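Local coordinates for insecticidal protein (Brevibacillus laterosporus, PDB 7ML9) that is an insecticidal protein of the epsilon-toxin/MTX2 family, active against the western corn rootworm, that probably forms beta-barrel pores in membranes, at residues Val240-Val245 with Arg265-Lys270. Sequence-based numbering, arbitrary orientation.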
ATOM      1  N   VAL A 240       5.369  32.769  -6.813  1.00 16.94           N
ATOM      2  CA  VAL A 240       3.970  32.500  -6.506  1.00 13.51           C
ATOM      3  C   VAL A 240       3.876  31.069  -5.961  1.00 13.36           C
ATOM      4  O   VAL A 240       4.584  30.178  -6.438  1.00 13.96           O
ATOM      5  CB  VAL A 240       3.073  32.664  -7.753  1.00 17.44           C
ATOM      6  CG1 VAL A 240       1.629  32.253  -7.429  1.00 18.63           C
ATOM      7  CG2 VAL A 240       3.106  34.133  -8.261  1.00 20.12           C
ATOM      8  N   ASN A 241       3.004  30.851  -4.978  1.00 14.69           N
ATOM      9  CA  ASN A 241       2.860  29.527  -4.358  1.00 18.09           C
ATOM     10  C   ASN A 241       2.549  28.455  -5.400  1.00 18.30           C
ATOM     11  O   ASN A 241       1.873  28.701  -6.404  1.00 14.98           O
ATOM     12  CB  ASN A 241       1.765  29.548  -3.277  1.00 19.93           C
ATOM     13  CG  ASN A 241       0.348  29.784  -3.849  1.00 25.00           C
ATOM     14  OD1 ASN A 241      -0.309  28.860  -4.324  1.00 20.34           O
ATOM     15  ND2 ASN A 241      -0.129  31.017  -3.762  1.00 19.89           N
ATOM     16  N   ILE A 242       3.057  27.244  -5.151  1.00 15.70           N
ATOM     17  CA  ILE A 242       2.997  26.213  -6.177  1.00 15.47           C
ATOM     18  C   ILE A 242       1.559  25.767  -6.420  1.00 11.63           C
ATOM     19  O   ILE A 242       1.234  25.310  -7.519  1.00 16.54           O
ATOM     20  CB  ILE A 242       3.896  25.005  -5.817  1.00 15.69           C
ATOM     21  CG1 ILE A 242       3.641  24.546  -4.383  1.00 14.60           C
ATOM     22  CG2 ILE A 242       5.386  25.325  -6.027  1.00 14.62           C
ATOM     23  CD1 ILE A 242       4.361  23.193  -4.049  1.00 15.62           C
ATOM     24  N   GLY A 243       0.681  25.876  -5.419  1.00 15.33           N
ATOM     25  CA  GLY A 243      -0.698  25.455  -5.632  1.00 17.77           C
ATOM     26  C   GLY A 243      -1.379  26.268  -6.722  1.00 17.17           C
ATOM     27  O   GLY A 243      -2.085  25.723  -7.580  1.00 16.12           O
ATOM     28  N   ALA A 244      -1.164  27.583  -6.710  1.00 19.19           N
ATOM     29  CA  ALA A 244      -1.755  28.432  -7.738  1.00 21.38           C
ATOM     30  C   ALA A 244      -1.081  28.213  -9.082  1.00 16.02           C
ATOM     31  O   ALA A 244      -1.753  28.197 -10.121  1.00 16.76           O
ATOM     32  CB  ALA A 244      -1.661  29.905  -7.329  1.00 22.98           C
ATOM     33  N   VAL A 245       0.245  28.048  -9.088  1.00 15.36           N
ATOM     34  CA  VAL A 245       0.931  27.821 -10.351  1.00 14.16           C
ATOM     35  C   VAL A 245       0.505  26.486 -10.951  1.00 17.80           C
ATOM     36  O   VAL A 245       0.277  26.384 -12.159  1.00 13.31           O
ATOM     37  CB  VAL A 245       2.456  27.915 -10.166  1.00 14.27           C
ATOM     38  CG1 VAL A 245       3.192  27.555 -11.472  1.00 12.35           C
ATOM     39  CG2 VAL A 245       2.843  29.326  -9.672  1.00 15.70           C
ATOM     40  N   ARG A 265      -2.510  26.583  -1.237  1.00 18.98           N
ATOM     41  CA  ARG A 265      -1.158  27.003  -1.617  1.00 17.28           C
ATOM     42  C   ARG A 265      -0.203  25.833  -1.848  1.00 20.93           C
ATOM     43  O   ARG A 265       0.875  26.045  -2.415  1.00 19.06           O
ATOM     44  CB  ARG A 265      -0.566  27.919  -0.537  1.00 21.37           C
ATOM     45  CG  ARG A 265      -1.369  29.193  -0.265  1.00 25.49           C
ATOM     46  CD  ARG A 265      -0.774  29.987   0.910  1.00 28.86           C
ATOM     47  NE  ARG A 265       0.650  30.270   0.708  1.00 29.19           N
ATOM     48  CZ  ARG A 265       1.114  31.321   0.037  1.00 35.21           C
ATOM     49  NH1 ARG A 265       0.265  32.196  -0.488  1.00 36.12           N
ATOM     50  NH2 ARG A 265       2.424  31.499  -0.109  1.00 30.11           N
ATOM     51  N   ASP A 266      -0.563  24.617  -1.435  1.00 19.45           N
ATOM     52  CA  ASP A 266       0.303  23.454  -1.551  1.00 18.89           C
ATOM     53  C   ASP A 266      -0.128  22.601  -2.742  1.00 18.15           C
ATOM     54  O   ASP A 266      -1.106  22.897  -3.440  1.00 17.89           O
ATOM     55  CB  ASP A 266       0.270  22.619  -0.257  1.00 19.55           C
ATOM     56  CG  ASP A 266       0.502  23.459   0.995  1.00 28.44           C
ATOM     57  OD1 ASP A 266       1.593  24.077   1.119  1.00 27.46           O
ATOM     58  OD2 ASP A 266      -0.413  23.512   1.855  1.00 30.51           O
ATOM     59  N   VAL A 267       0.617  21.522  -2.978  1.00 15.64           N
ATOM     60  CA  VAL A 267       0.214  20.513  -3.945  1.00 13.20           C
ATOM     61  C   VAL A 267       0.314  19.148  -3.268  1.00 18.33           C
ATOM     62  O   VAL A 267       1.130  18.931  -2.363  1.00 18.22           O
ATOM     63  CB  VAL A 267       1.055  20.529  -5.249  1.00 16.47           C
ATOM     64  CG1 VAL A 267       1.148  21.966  -5.878  1.00 14.10           C
ATOM     65  CG2 VAL A 267       2.405  19.993  -4.988  1.00 23.05           C
ATOM     66  N   ILE A 268      -0.534  18.230  -3.707  1.00 17.02           N
ATOM     67  CA  ILE A 268      -0.479  16.835  -3.270  1.00 19.63           C
ATOM     68  C   ILE A 268       0.061  16.013  -4.427  1.00 15.60           C
ATOM     69  O   ILE A 268      -0.445  16.107  -5.552  1.00 17.46           O
ATOM     70  CB  ILE A 268      -1.864  16.330  -2.829  1.00 18.37           C
ATOM     71  CG1 ILE A 268      -2.357  17.122  -1.626  1.00 22.51           C
ATOM     72  CG2 ILE A 268      -1.822  14.828  -2.523  1.00 20.25           C
ATOM     73  CD1 ILE A 268      -3.831  16.914  -1.337  1.00 20.54           C
ATOM     74  N   VAL A 269       1.095  15.219  -4.165  1.00 13.54           N
ATOM     75  CA  VAL A 269       1.690  14.366  -5.182  1.00 14.09           C
ATOM     76  C   VAL A 269       1.402  12.912  -4.816  1.00 18.16           C
ATOM     77  O   VAL A 269       1.410  12.552  -3.638  1.00 17.14           O
ATOM     78  CB  VAL A 269       3.201  14.639  -5.338  1.00 16.86           C
ATOM     79  CG1 VAL A 269       3.980  14.327  -4.071  1.00 21.57           C
ATOM     80  CG2 VAL A 269       3.755  13.879  -6.527  1.00 19.13           C
ATOM     81  N   LYS A 270       1.126  12.087  -5.823  1.00 18.36           N
ATOM     82  CA  LYS A 270       0.642  10.726  -5.608  1.00 20.31           C
ATOM     83  C   LYS A 270       1.632   9.722  -6.168  1.00 17.61           C
ATOM     84  O   LYS A 270       2.106   9.882  -7.297  1.00 18.83           O
ATOM     85  CB  LYS A 270      -0.724  10.515  -6.260  1.00 20.90           C
ATOM     86  CG  LYS A 270      -1.352   9.155  -5.944  1.00 26.32           C
ATOM     87  CD  LYS A 270      -2.562   8.874  -6.824  1.00 32.22           C
ATOM     88  CE  LYS A 270      -2.194   7.910  -7.945  1.00 45.27           C
ATOM     89  NZ  LYS A 270      -1.990   6.518  -7.445  1.00 60.01           N
TER
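G243, in the first turn of helix 242-252, meets R265, the residue just before strand 266-289, with their CA atoms 4.3 Å apart. A single backbone hydrogen bond, G243 N to R265 O (3.0 Å), joins them. G243 CA also lies 3.4 Å from D266 O; an approach this close is possible because glycine has no side chain on the face turned to the strand. N241 is the N-cap: its OD1 accepts from A244 N (2.8 Å). A chi1 of 66° folds the N241 amide back over its own backbone, which sets OD1 in front of A244 N. The R265 chain, bent at chi3 (54°), brings its guanidinium over N241, whose CB lies 3.7 Å from the plane, over the centre of one face. N241 ND2 and R265 NH1, both donors, merely touch at 3.5 Å, with the amide and guanidinium planes 50° apart. On the buried side, I242 CD1 packs against V267 CG2 (3.9 Å), the side chains crossing at about a right angle; L32 of helix 28-48 and F260 extend this apolar layer. The arrangement is an Asn-capped helix start that follows strand 238-241 and packs on the beginning of a long strand of the elongated, beta-rich aerolysin/ETX fold.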